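Local structure of lipoprotein, putative (4NOH) at residues Lys31-Leu36 with Ala125-Ile130; Ala82-Ala87 with Tyr119-Asp124; Lys43-Asn48 with Arg113-Met118; Tyr9-Gly14 with Lys159-His164; Asn59-Val64 with Gly105-Gly110. The protein is of unknown function, but as a putative lipoprotein it is probably tethered to the outer side of the bacterial cell membrane by a lipid at its N-terminal end. All coordinates share one frame; numbering follows the deposited sequence.

Interaction 1 (Lys31-Leu36 with Ala125-Ile130)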
# COMPACT_ATOMS: atom_id res chain seq x y z
N LYS A 31 8.32 6.34 -1.28
CA LYS A 31 7.03 6.76 -1.81
C LYS A 31 6.65 5.83 -2.96
O LYS A 31 7.45 5.56 -3.88
CB LYS A 31 7.04 8.20 -2.28
CG LYS A 31 7.19 9.19 -1.13
CD LYS A 31 7.27 10.63 -1.62
CE LYS A 31 8.45 10.84 -2.56
NZ LYS A 31 8.66 12.29 -2.83
N PHE A 32 5.43 5.35 -2.91
CA PHE A 32 4.90 4.43 -3.93
C PHE A 32 3.61 5.04 -4.47
O PHE A 32 2.77 5.48 -3.70
CB PHE A 32 4.59 3.05 -3.33
CG PHE A 32 5.73 2.42 -2.56
CD1 PHE A 32 6.80 1.83 -3.20
CD2 PHE A 32 5.71 2.43 -1.17
CE1 PHE A 32 7.84 1.28 -2.49
CE2 PHE A 32 6.76 1.87 -0.45
CZ PHE A 32 7.82 1.30 -1.12
N GLU A 33 3.44 5.06 -5.77
CA GLU A 33 2.22 5.54 -6.37
C GLU A 33 1.24 4.40 -6.60
O GLU A 33 1.62 3.26 -6.95
CB GLU A 33 2.52 6.20 -7.71
CG GLU A 33 1.32 6.81 -8.38
CD GLU A 33 1.62 7.25 -9.80
OE1 GLU A 33 2.24 8.33 -9.93
OE2 GLU A 33 1.21 6.55 -10.76
N ALA A 34 -0.04 4.68 -6.40
CA ALA A 34 -1.08 3.73 -6.70
C ALA A 34 -2.33 4.49 -7.12
O ALA A 34 -2.37 5.73 -7.04
CB ALA A 34 -1.38 2.85 -5.48
N LYS A 35 -3.32 3.77 -7.61
CA LYS A 35 -4.60 4.35 -7.98
C LYS A 35 -5.69 3.71 -7.13
O LYS A 35 -5.70 2.49 -6.94
CB LYS A 35 -4.87 4.13 -9.47
CG LYS A 35 -3.94 4.93 -10.36
CD LYS A 35 -4.01 4.60 -11.84
CE LYS A 35 -3.05 5.49 -12.62
NZ LYS A 35 -3.06 5.21 -14.09
N LEU A 36 -6.52 4.55 -6.51
CA LEU A 36 -7.57 4.08 -5.60
C LEU A 36 -8.89 4.11 -6.34
O LEU A 36 -9.33 5.16 -6.81
CB LEU A 36 -7.66 4.95 -4.34
CG LEU A 36 -8.69 4.57 -3.27
CD1 LEU A 36 -8.31 3.26 -2.63
CD2 LEU A 36 -8.75 5.70 -2.25
N ALA A 125 2.00 -1.45 -18.37
CA ALA A 125 1.22 -0.97 -19.51
C ALA A 125 -0.27 -0.92 -19.18
O ALA A 125 -0.97 -0.01 -19.62
CB ALA A 125 1.48 -1.84 -20.73
N GLU A 126 -0.75 -1.90 -18.44
CA GLU A 126 -2.15 -1.95 -18.05
C GLU A 126 -2.49 -0.81 -17.09
O GLU A 126 -3.57 -0.19 -17.18
CB GLU A 126 -2.51 -3.33 -17.46
CG GLU A 126 -2.59 -4.44 -18.50
CD GLU A 126 -3.78 -4.32 -19.42
OE1 GLU A 126 -4.93 -4.39 -18.91
OE2 GLU A 126 -3.60 -4.18 -20.65
N TYR A 127 -1.56 -0.53 -16.19
CA TYR A 127 -1.76 0.52 -15.19
C TYR A 127 -1.89 1.90 -15.84
O TYR A 127 -2.69 2.73 -15.39
CB TYR A 127 -0.59 0.51 -14.22
CG TYR A 127 -0.59 1.59 -13.14
CD1 TYR A 127 -1.22 1.39 -11.93
CD2 TYR A 127 0.09 2.77 -13.32
CE1 TYR A 127 -1.20 2.35 -10.92
CE2 TYR A 127 0.12 3.74 -12.33
CZ TYR A 127 -0.51 3.51 -11.12
OH TYR A 127 -0.48 4.46 -10.13
N ALA A 128 -1.16 2.09 -16.92
CA ALA A 128 -1.13 3.37 -17.62
C ALA A 128 -2.50 3.74 -18.15
O ALA A 128 -2.79 4.90 -18.34
CB ALA A 128 -0.11 3.33 -18.76
N LYS A 129 -3.33 2.74 -18.39
CA LYS A 129 -4.65 2.94 -18.97
C LYS A 129 -5.75 3.15 -17.94
O LYS A 129 -6.89 3.45 -18.31
CB LYS A 129 -5.00 1.71 -19.83
CG LYS A 129 -3.98 1.47 -20.94
CD LYS A 129 -4.35 0.33 -21.90
CE LYS A 129 -4.55 -0.99 -21.19
NZ LYS A 129 -4.84 -2.13 -22.12
N ILE A 130 -5.43 2.99 -16.65
CA ILE A 130 -6.44 3.11 -15.59
C ILE A 130 -6.64 4.60 -15.26
O ILE A 130 -5.68 5.33 -15.00
CB ILE A 130 -6.02 2.27 -14.36
CG1 ILE A 130 -5.98 0.81 -14.77
CG2 ILE A 130 -6.99 2.46 -13.21
CD1 ILE A 130 -5.55 -0.11 -13.66
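The backbones of strand segment K31-L36 and of A125-I130, the end of a short helix with the turn that follows, come closest at K35 and I130, whose CA atoms are 7.9 Å apart, a gap that K35 spans. With chi1 at -69° and the chain fully extended beyond CG, it runs over one face of the Y127 ring. Its CE sits toward the rim, 3.9 Å from the ring centroid, as a CH-pi contact, and NZ follows as a cation-pi partner. The ammonium end then gives two hydrogen bonds of 2.8 Å, from K35 NZ to Y127 O and to I130 O; it meets I130 O in the carbonyl plane, on a lone pair. Y127 O also accepts from I130 N, which arrives from the opposite face of the carbonyl. At the ring edge, Y127 OH donates to the anti lone pair of E33 OE2 at 2.8 Å, the carboxylate lying only 21° from the ring plane. I130 CG2 packs on K35 CD. Lysine suits this place because its methylenes cover the ring while its amine satisfies two carbonyls: a short helix is pinned onto a mixed beta sheet through a helix tyrosine and the carbonyls of the helix end and following turn.

Interaction 2 (Ala82-Ala87 with Tyr119-Asp124)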
# COMPACT_ATOMS: atom_id res chain seq x y z
N ALA A 82 -2.83 -11.32 -17.16
CA ALA A 82 -3.09 -11.85 -15.85
C ALA A 82 -2.58 -10.96 -14.72
O ALA A 82 -1.49 -11.18 -14.18
CB ALA A 82 -2.46 -13.25 -15.74
N GLY A 83 -3.35 -9.91 -14.40
CA GLY A 83 -3.10 -9.11 -13.21
C GLY A 83 -3.55 -9.91 -11.99
O GLY A 83 -4.19 -10.94 -12.14
N ILE A 84 -3.24 -9.41 -10.79
CA ILE A 84 -3.55 -10.14 -9.57
C ILE A 84 -4.25 -9.29 -8.57
O ILE A 84 -4.15 -8.06 -8.61
CB ILE A 84 -2.27 -10.71 -8.89
CG1 ILE A 84 -1.31 -9.61 -8.41
CG2 ILE A 84 -1.56 -11.67 -9.85
CD1 ILE A 84 -0.11 -10.11 -7.62
N VAL A 85 -4.95 -9.96 -7.66
CA VAL A 85 -5.61 -9.25 -6.58
C VAL A 85 -5.38 -9.95 -5.27
O VAL A 85 -5.37 -11.18 -5.21
CB VAL A 85 -7.13 -9.04 -6.85
CG1 VAL A 85 -7.88 -10.36 -7.06
CG2 VAL A 85 -7.77 -8.19 -5.74
N PHE A 86 -5.15 -9.15 -4.23
CA PHE A 86 -5.02 -9.61 -2.87
C PHE A 86 -6.25 -9.14 -2.10
O PHE A 86 -6.61 -7.97 -2.17
CB PHE A 86 -3.80 -8.99 -2.21
CG PHE A 86 -2.49 -9.39 -2.84
CD1 PHE A 86 -2.06 -10.71 -2.82
CD2 PHE A 86 -1.64 -8.41 -3.36
CE1 PHE A 86 -0.83 -11.05 -3.33
CE2 PHE A 86 -0.40 -8.77 -3.88
CZ PHE A 86 -0.01 -10.09 -3.88
N ALA A 87 -6.88 -10.03 -1.35
CA ALA A 87 -8.05 -9.68 -0.54
C ALA A 87 -8.19 -10.65 0.63
O ALA A 87 -7.57 -11.72 0.65
CB ALA A 87 -9.29 -9.69 -1.38
N TYR A 119 -6.18 -5.12 -2.87
CA TYR A 119 -4.97 -4.57 -3.48
C TYR A 119 -4.80 -5.28 -4.80
O TYR A 119 -4.90 -6.49 -4.87
CB TYR A 119 -3.76 -4.81 -2.62
CG TYR A 119 -3.90 -4.42 -1.16
CD1 TYR A 119 -4.54 -5.26 -0.28
CD2 TYR A 119 -3.40 -3.21 -0.67
CE1 TYR A 119 -4.67 -4.95 1.03
CE2 TYR A 119 -3.53 -2.89 0.68
CZ TYR A 119 -4.18 -3.77 1.51
OH TYR A 119 -4.32 -3.50 2.84
N ALA A 120 -4.54 -4.56 -5.86
CA ALA A 120 -4.36 -5.21 -7.18
C ALA A 120 -3.04 -4.80 -7.78
O ALA A 120 -2.58 -3.68 -7.57
CB ALA A 120 -5.49 -4.86 -8.12
N VAL A 121 -2.40 -5.71 -8.51
CA VAL A 121 -1.17 -5.39 -9.19
C VAL A 121 -1.37 -5.78 -10.64
O VAL A 121 -1.71 -6.92 -10.94
CB VAL A 121 0.05 -6.09 -8.58
CG1 VAL A 121 1.33 -5.63 -9.26
CG2 VAL A 121 0.12 -5.83 -7.07
N VAL A 122 -1.10 -4.82 -11.52
CA VAL A 122 -1.23 -5.04 -12.96
C VAL A 122 0.07 -4.64 -13.68
O VAL A 122 0.94 -4.03 -13.10
CB VAL A 122 -2.41 -4.24 -13.56
CG1 VAL A 122 -3.74 -4.71 -12.95
CG2 VAL A 122 -2.23 -2.75 -13.37
N SER A 123 0.21 -5.03 -14.94
CA SER A 123 1.42 -4.68 -15.65
C SER A 123 1.53 -3.15 -15.76
O SER A 123 0.55 -2.44 -15.65
CB SER A 123 1.42 -5.30 -17.05
OG SER A 123 0.48 -4.67 -17.90
N ASP A 124 2.74 -2.67 -15.97
CA ASP A 124 2.96 -1.26 -16.11
C ASP A 124 2.11 -0.70 -17.27
O ASP A 124 1.56 0.39 -17.18
CB ASP A 124 4.45 -0.94 -16.33
CG ASP A 124 5.33 -1.21 -15.11
OD1 ASP A 124 4.86 -1.73 -14.08
OD2 ASP A 124 6.54 -0.83 -15.20
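I84 and V121 form the apolar centre, running alongside each other off the same face, with I84 CG1 3.8 Å from V121 CB. The chi1 of 64° puts I84 CG1 between its backbone N and carbonyl carbon, from where it reaches the valine. F86 and Y119 extend this face, F86 CB lying 4.2 Å from Y119 CB, and F86 CE2 is a loose 4.4 Å from V121 CG2. On the other face V85 pairs with A120; the small alanine fits this close non-hydrogen-bonded pair. Around these side chains, four backbone bonds join two antiparallel hydrogen-bonded pairs: I84 N to V121 O and V121 N to I84 O, both 2.9 Å, then F86 N to Y119 O at 2.7 Å and Y119 N to F86 O at 3.0 Å. Next to the pairing, G83 CA comes to 3.4 Å from V121 O, an approach suited to a residue with no side chain. At the polar edge S123 is the N-cap of the following helix, its OG bonded to E126 N and D80 OD2. Strand 84-86 lies between 99-103 and 118-122, whose far side pairs with 42-48, while V107 of strand 107-109 packs on F86, and V108 and I109 pack on Y119.

Interaction 3 (Lys43-Asn48 with Arg113-Met118)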
# COMPACT_ATOMS: atom_id res chain seq x y z
N LYS A 43 -13.29 -0.97 -1.99
CA LYS A 43 -12.14 -0.21 -2.44
C LYS A 43 -11.02 -1.12 -2.88
O LYS A 43 -10.80 -2.19 -2.27
CB LYS A 43 -11.63 0.72 -1.34
CG LYS A 43 -12.41 2.00 -1.24
CD LYS A 43 -11.82 2.99 -0.23
CE LYS A 43 -12.36 4.41 -0.51
NZ LYS A 43 -11.89 5.47 0.44
N VAL A 44 -10.33 -0.72 -3.94
CA VAL A 44 -9.17 -1.47 -4.44
C VAL A 44 -8.04 -0.48 -4.70
O VAL A 44 -8.24 0.56 -5.31
CB VAL A 44 -9.50 -2.32 -5.69
CG1 VAL A 44 -10.00 -1.49 -6.84
CG2 VAL A 44 -8.30 -3.16 -6.10
N LEU A 45 -6.85 -0.82 -4.20
CA LEU A 45 -5.66 0.01 -4.36
C LEU A 45 -4.84 -0.71 -5.41
O LEU A 45 -4.37 -1.81 -5.15
CB LEU A 45 -4.93 0.10 -3.05
CG LEU A 45 -3.82 1.13 -2.87
CD1 LEU A 45 -4.30 2.55 -3.14
CD2 LEU A 45 -3.25 1.03 -1.46
N ILE A 46 -4.66 -0.08 -6.55
CA ILE A 46 -4.05 -0.66 -7.75
C ILE A 46 -2.64 -0.10 -7.98
O ILE A 46 -2.44 1.12 -8.01
CB ILE A 46 -4.90 -0.37 -9.00
CG1 ILE A 46 -6.39 -0.70 -8.77
CG2 ILE A 46 -4.37 -1.16 -10.20
CD1 ILE A 46 -7.35 -0.05 -9.76
N MSE A 47 -1.68 -0.97 -8.15
CA MSE A 47 -0.36 -0.49 -8.48
C MSE A 47 0.14 -1.25 -9.66
O MSE A 47 -0.47 -2.22 -10.12
CB MSE A 47 0.60 -0.58 -7.30
CG MSE A 47 0.92 -1.98 -6.84
SE MSE A 47 1.58 -1.99 -4.97
CE MSE A 47 -0.07 -2.43 -4.03
N ASN A 48 1.22 -0.74 -10.22
CA ASN A 48 1.85 -1.42 -11.31
C ASN A 48 2.91 -2.39 -10.78
O ASN A 48 3.33 -2.34 -9.61
CB ASN A 48 2.37 -0.50 -12.42
CG ASN A 48 3.53 0.40 -12.00
OD1 ASN A 48 4.24 0.16 -11.04
ND2 ASN A 48 3.76 1.42 -12.80
N ARG A 113 -4.80 -4.23 7.36
CA ARG A 113 -5.52 -3.75 6.20
C ARG A 113 -5.99 -2.34 6.44
O ARG A 113 -6.89 -2.10 7.25
CB ARG A 113 -6.72 -4.63 5.96
CG ARG A 113 -7.41 -4.35 4.62
CD ARG A 113 -8.71 -5.14 4.43
NE ARG A 113 -8.39 -6.49 4.85
CZ ARG A 113 -7.70 -7.35 4.11
NH1 ARG A 113 -7.46 -7.11 2.83
NH2 ARG A 113 -7.30 -8.46 4.67
N LYS A 114 -5.38 -1.38 5.78
CA LYS A 114 -5.72 0.02 5.95
C LYS A 114 -5.92 0.66 4.58
O LYS A 114 -5.31 0.24 3.60
CB LYS A 114 -4.60 0.74 6.72
CG LYS A 114 -4.42 0.28 8.14
CD LYS A 114 -5.56 0.68 9.03
CE LYS A 114 -5.34 0.23 10.45
NZ LYS A 114 -6.44 0.61 11.38
N TYR A 115 -6.80 1.67 4.54
CA TYR A 115 -7.03 2.51 3.35
C TYR A 115 -7.83 1.89 2.21
O TYR A 115 -8.43 2.60 1.41
CB TYR A 115 -5.71 3.07 2.81
CG TYR A 115 -5.86 4.27 1.88
CD1 TYR A 115 -6.37 5.45 2.36
CD2 TYR A 115 -5.40 4.23 0.56
CE1 TYR A 115 -6.48 6.55 1.55
CE2 TYR A 115 -5.50 5.36 -0.26
CZ TYR A 115 -6.04 6.50 0.27
OH TYR A 115 -6.17 7.64 -0.50
N THR A 116 -7.90 0.57 2.18
CA THR A 116 -8.58 -0.11 1.10
C THR A 116 -9.10 -1.46 1.60
O THR A 116 -8.82 -1.85 2.73
CB THR A 116 -7.58 -0.32 -0.06
OG1 THR A 116 -8.25 -0.85 -1.21
CG2 THR A 116 -6.45 -1.23 0.35
N ASP A 117 -9.91 -2.12 0.78
CA ASP A 117 -10.34 -3.47 1.05
C ASP A 117 -9.44 -4.50 0.34
O ASP A 117 -9.07 -5.53 0.93
CB ASP A 117 -11.77 -3.66 0.58
CG ASP A 117 -12.72 -2.80 1.32
OD1 ASP A 117 -12.90 -3.05 2.53
OD2 ASP A 117 -13.38 -1.94 0.70
N MSE A 118 -9.10 -4.23 -0.92
CA MSE A 118 -8.30 -5.15 -1.76
C MSE A 118 -7.15 -4.38 -2.35
O MSE A 118 -7.12 -3.14 -2.37
CB MSE A 118 -9.14 -5.70 -2.91
CG MSE A 118 -10.40 -6.30 -2.35
SE MSE A 118 -11.39 -7.21 -3.77
CE MSE A 118 -12.06 -5.61 -4.70
O HOH W 1 -9.58 4.94 1.72
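K43, L45 and M118 bury the most surface where strand segment K43-N48 meets the loop R113-M118. K43 works mainly through its backbone. Its N donates to the anti lone pair of D117 OD2 at 2.9 Å, and K43 O is gripped twice, by M118 N at 3.0 Å and by D117 N at 3.2 Å, the latter coming from above the carbonyl plane. An aspartate here offers one carboxylate oxygen to a strand N-H and its own N-H to the same residue. The extended K43 side chain passes Y115 O, and a water joins the two, 2.7 Å from K43 NZ and donating to Y115 O; the ammonium is at most a weak cation-pi partner of the Y115 ring. M118, a selenomethionine, pairs with V44 in parallel fashion, and its apolar chain shares V44's face of the sheet, M118 CB lying 4.2 Å from V44 CG2. L45 N completes the pattern by donating to M118 O at 3.0 Å. That carbonyl also accepts from T116 OG1, in its plane and on a lone pair. With OG1 anti to its N (chi1 -173°), T116 sends the hydroxyl back to its own segment while CG2 packs on L45 CB. L45 CD1 meets the edge of the Y115 ring at CE2, and Y115 OH hydrogen-bonds E161 OE1. Two donors on each of K43 O and M118 O would probably restrain the loop as it enters strand 118-122.

Interaction 4 (Tyr9-Gly14 with Lys159-His164)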
# COMPACT_ATOMS: atom_id res chain seq x y z
N TYR A 9 -1.11 7.16 3.76
CA TYR A 9 -1.78 7.12 2.49
C TYR A 9 -2.47 8.42 2.25
O TYR A 9 -3.07 8.98 3.15
CB TYR A 9 -2.89 6.06 2.50
CG TYR A 9 -2.49 4.68 2.94
CD1 TYR A 9 -2.44 4.36 4.29
CD2 TYR A 9 -2.23 3.67 2.02
CE1 TYR A 9 -2.14 3.09 4.71
CE2 TYR A 9 -1.91 2.37 2.43
CZ TYR A 9 -1.85 2.09 3.78
OH TYR A 9 -1.48 0.82 4.19
N GLY A 10 -2.41 8.90 1.02
CA GLY A 10 -3.13 10.16 0.73
C GLY A 10 -2.64 10.78 -0.53
O GLY A 10 -2.06 10.12 -1.41
N ASP A 11 -2.94 12.05 -0.69
CA ASP A 11 -2.40 12.76 -1.84
C ASP A 11 -0.91 12.93 -1.66
O ASP A 11 -0.44 13.10 -0.55
CB ASP A 11 -3.03 14.17 -1.97
CG ASP A 11 -4.31 14.17 -2.74
OD1 ASP A 11 -4.87 13.07 -3.07
OD2 ASP A 11 -4.72 15.32 -3.06
N GLU A 12 -0.17 12.91 -2.77
CA GLU A 12 1.26 13.12 -2.71
C GLU A 12 1.62 14.33 -1.87
O GLU A 12 2.55 14.27 -1.08
CB GLU A 12 1.89 13.25 -4.12
CG GLU A 12 3.43 13.38 -4.04
CD GLU A 12 4.14 13.44 -5.39
OE1 GLU A 12 3.47 13.31 -6.43
OE2 GLU A 12 5.39 13.61 -5.41
N THR A 13 0.89 15.43 -2.02
CA THR A 13 1.28 16.64 -1.30
C THR A 13 1.14 16.47 0.20
O THR A 13 1.98 16.91 0.95
CB THR A 13 0.60 17.91 -1.77
OG1 THR A 13 1.27 19.02 -1.13
CG2 THR A 13 -0.84 17.89 -1.43
N GLY A 14 0.09 15.79 0.64
CA GLY A 14 -0.10 15.58 2.06
C GLY A 14 0.95 14.66 2.65
O GLY A 14 1.44 14.88 3.75
N LYS A 159 -3.34 16.06 6.82
CA LYS A 159 -2.43 15.98 5.67
C LYS A 159 -2.56 14.65 4.96
O LYS A 159 -2.61 14.59 3.72
CB LYS A 159 -0.99 16.25 6.10
CG LYS A 159 -0.79 17.67 6.62
CD LYS A 159 0.63 17.90 7.11
CE LYS A 159 0.81 19.28 7.69
NZ LYS A 159 2.15 19.38 8.33
N VAL A 160 -2.63 13.57 5.74
CA VAL A 160 -2.82 12.25 5.14
C VAL A 160 -4.17 11.69 5.55
O VAL A 160 -4.73 12.06 6.59
CB VAL A 160 -1.71 11.27 5.48
CG1 VAL A 160 -0.39 11.80 4.98
CG2 VAL A 160 -1.66 10.98 6.97
N GLU A 161 -4.68 10.81 4.68
CA GLU A 161 -6.00 10.17 4.82
C GLU A 161 -6.03 8.99 5.82
O GLU A 161 -7.07 8.70 6.43
CB GLU A 161 -6.49 9.69 3.44
CG GLU A 161 -6.63 10.86 2.46
CD GLU A 161 -7.06 10.49 1.05
OE1 GLU A 161 -7.62 9.39 0.84
OE2 GLU A 161 -6.86 11.33 0.15
N GLU A 162 -4.88 8.33 5.98
CA GLU A 162 -4.77 7.18 6.85
C GLU A 162 -3.30 6.94 7.15
O GLU A 162 -2.42 7.34 6.40
CB GLU A 162 -5.37 5.96 6.14
CG GLU A 162 -5.38 4.67 6.95
CD GLU A 162 -6.11 4.79 8.28
OE1 GLU A 162 -7.24 4.27 8.40
OE2 GLU A 162 -5.57 5.44 9.22
N ALA A 163 -3.04 6.34 8.31
CA ALA A 163 -1.69 6.03 8.73
C ALA A 163 -1.72 4.92 9.76
O ALA A 163 -2.68 4.79 10.51
CB ALA A 163 -0.99 7.26 9.30
N HIS A 164 -0.68 4.10 9.77
CA HIS A 164 -0.56 3.02 10.74
C HIS A 164 0.88 2.71 11.04
O HIS A 164 1.77 2.94 10.20
CB HIS A 164 -1.38 1.76 10.35
CG HIS A 164 -1.10 1.19 8.99
ND1 HIS A 164 -0.95 -0.16 8.79
CD2 HIS A 164 -1.04 1.75 7.77
CE1 HIS A 164 -0.79 -0.40 7.50
NE2 HIS A 164 -0.87 0.74 6.85
O HOH W 2 -4.01 13.24 1.74
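A classic beta bulge marks the start of the antiparallel pairing between strands 5-10 and 162-166: two successive residues, E161 and E162, lie opposite the single Y9. Y9 O accepts from E161 N at 2.9 Å and only weakly from E162 N, while Y9 N donates to E162 O at 3.0 Å. Beyond the bulge the Y9 ring runs alongside E162, with Y9 CD1 3.8 Å from E162 CB, and its phenol reaches H164. The Y9 OH to H164 NE2 bond is 2.7 Å long, and the two rings meet rim to rim with planes just 9° apart. H164 gets there with CG between its backbone N and carbonyl carbon (chi1 55°), which turns the imidazole back toward the tyrosine. E162 bends at chi2 (57°), its end leading away from Y9, and OE2 accepts from A163 N and forms a salt bridge with K155. Where the strand turns into helix 12-21, G14 CA comes to 3.2 Å from K159 O, a closeness that fits glycine, and a water bridges D11 N (2.9 Å) and K159 O (2.8 Å). D11 and E161 hold their carboxylates near each other, with K135 forming salt bridges to both, though the E161 carboxylate is less certain because that residue has two conformers. At this irregular strand end a water and a tyrosine-histidine bond thus supplement the backbone pairing, and a shared lysine probably offsets the nearby acidic charges.

Interaction 5 (Asn59-Val64 with Gly105-Gly110); sequences NMLKKV and GNVVIG
L61 and I109 lie in the tightly packed part of this antiparallel pair, L61 CD2 crossing to 3.8 Å from I109 CG1 while L61 CB rests 4.0 Å from V107 CG1. Leucine and the beta-branched valine and isoleucine suit this buried face, which M55 and V56 of helix 49-57 back. Between these residues the backbones pair at K62 and V108: K62 N to V108 O and V108 N to K62 O are each 2.8 Å and nearly straight, and G110 N gives M60 O a further bond of 2.8 Å. G110, at positive phi, turns the chain beside the M60 selenium. The V64 end is more exposed to solvent but still close. V64 N bonds N106 O at 2.9 Å, and V64 CB lies 3.6 Å from N106 ND2, the two side chains crossing at a slant. The N106 chi1 of -171° swings that amide toward V64, and its OD1 is bonded by R113. K63 is the loose, exposed side, touching with little more than its first carbons. On the other face K62 CD passes 3.3 Å from G110 O, and the extended chain carries its ammonium to D111 and E167 O. Backbone bonds and apolar packing therefore dominate; G110 O, buried without a polar partner, is covered by lysine methylenes.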
# COMPACT_ATOMS: atom_id res chain seq x y z
N ASN A 59 9.83 -4.98 2.09
CA ASN A 59 9.10 -5.90 2.97
C ASN A 59 7.77 -5.32 3.39
O ASN A 59 7.29 -5.58 4.49
CB ASN A 59 9.94 -6.29 4.21
CG ASN A 59 11.10 -7.23 3.88
OD1 ASN A 59 11.42 -7.46 2.74
ND2 ASN A 59 11.71 -7.78 4.92
N MSE A 60 7.13 -4.57 2.49
CA MSE A 60 5.88 -3.88 2.84
C MSE A 60 4.61 -4.55 2.43
O MSE A 60 3.54 -4.12 2.84
CB MSE A 60 5.93 -2.41 2.35
CG MSE A 60 6.64 -1.51 3.35
SE MSE A 60 5.78 -1.48 5.17
CE MSE A 60 7.29 -2.26 6.12
N LEU A 61 4.72 -5.56 1.58
CA LEU A 61 3.57 -6.40 1.23
C LEU A 61 3.67 -7.61 2.13
O LEU A 61 4.62 -8.38 2.04
CB LEU A 61 3.52 -6.75 -0.24
CG LEU A 61 3.06 -5.63 -1.19
CD1 LEU A 61 3.33 -6.03 -2.62
CD2 LEU A 61 1.57 -5.37 -1.02
N LYS A 62 2.68 -7.81 2.97
CA LYS A 62 2.76 -8.85 3.98
C LYS A 62 1.56 -9.78 3.99
O LYS A 62 0.43 -9.33 3.97
CB LYS A 62 2.88 -8.19 5.38
CG LYS A 62 4.02 -7.17 5.51
CD LYS A 62 4.33 -6.81 6.95
CE LYS A 62 5.47 -5.82 7.07
NZ LYS A 62 5.88 -5.56 8.48
N LYS A 63 1.84 -11.08 4.04
CA LYS A 63 0.79 -12.07 4.09
C LYS A 63 0.26 -12.11 5.51
O LYS A 63 1.03 -12.07 6.48
CB LYS A 63 1.31 -13.46 3.72
CG LYS A 63 0.23 -14.53 3.70
CD LYS A 63 0.77 -15.96 3.61
CE LYS A 63 1.96 -16.09 2.66
NZ LYS A 63 3.26 -15.76 3.33
N VAL A 64 -1.06 -12.19 5.64
CA VAL A 64 -1.67 -12.31 6.95
C VAL A 64 -1.53 -13.77 7.40
O VAL A 64 -1.90 -14.67 6.67
CB VAL A 64 -3.15 -11.89 6.87
CG1 VAL A 64 -3.84 -12.13 8.20
CG2 VAL A 64 -3.27 -10.43 6.46
N GLY A 105 -4.26 -14.36 -2.66
CA GLY A 105 -4.18 -14.49 -1.22
C GLY A 105 -4.43 -13.24 -0.42
O GLY A 105 -4.70 -12.16 -0.95
N ASN A 106 -4.37 -13.43 0.89
CA ASN A 106 -4.62 -12.37 1.84
C ASN A 106 -3.31 -11.69 2.22
O ASN A 106 -2.66 -12.05 3.23
CB ASN A 106 -5.34 -12.90 3.08
CG ASN A 106 -5.81 -11.80 3.99
OD1 ASN A 106 -5.75 -10.61 3.63
ND2 ASN A 106 -6.30 -12.17 5.17
N VAL A 107 -2.95 -10.71 1.42
CA VAL A 107 -1.73 -9.91 1.60
C VAL A 107 -2.17 -8.46 1.75
O VAL A 107 -3.10 -8.01 1.10
CB VAL A 107 -0.81 -10.06 0.39
CG1 VAL A 107 0.39 -9.12 0.48
CG2 VAL A 107 -0.36 -11.50 0.21
N VAL A 108 -1.53 -7.76 2.69
CA VAL A 108 -1.84 -6.38 2.97
C VAL A 108 -0.58 -5.52 2.86
O VAL A 108 0.52 -6.02 2.78
CB VAL A 108 -2.46 -6.21 4.40
CG1 VAL A 108 -3.79 -6.97 4.53
CG2 VAL A 108 -1.49 -6.67 5.49
N ILE A 109 -0.76 -4.21 2.82
CA ILE A 109 0.37 -3.28 2.92
C ILE A 109 0.58 -3.00 4.42
O ILE A 109 -0.36 -2.66 5.16
CB ILE A 109 0.12 -1.97 2.18
CG1 ILE A 109 0.12 -2.24 0.66
CG2 ILE A 109 1.19 -0.94 2.53
CD1 ILE A 109 -0.38 -1.09 -0.18
N GLY A 110 1.82 -3.14 4.88
CA GLY A 110 2.08 -2.92 6.29
C GLY A 110 1.54 -4.04 7.15
O GLY A 110 1.47 -5.21 6.72

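In the fold
Interactions 1, 2, 3 and 4 all reach the large mixed sheet, and interaction 3 lies between them and touches all four others. Strand 42-48 bonds strand 26-39 of interaction 1 through I46 N and K35 O (2.8 Å), and strand 118-122 of interaction 2 through L45 O and A120 N (2.8 Å). The loop of interaction 3 also stacks Y115 on Y9 of interaction 4, and its strand packs L45 CD2 on I109 CD1 of interaction 5 (3.8 Å). Interactions 2 and 4, centres about 22 Å apart, lie on opposite sides of the chain's centre. No active site is known; contacts 1 to 4 follow one mixed sheet, and interaction 5 belongs to the small antiparallel sheet beside it, where I109 also packs on Y9.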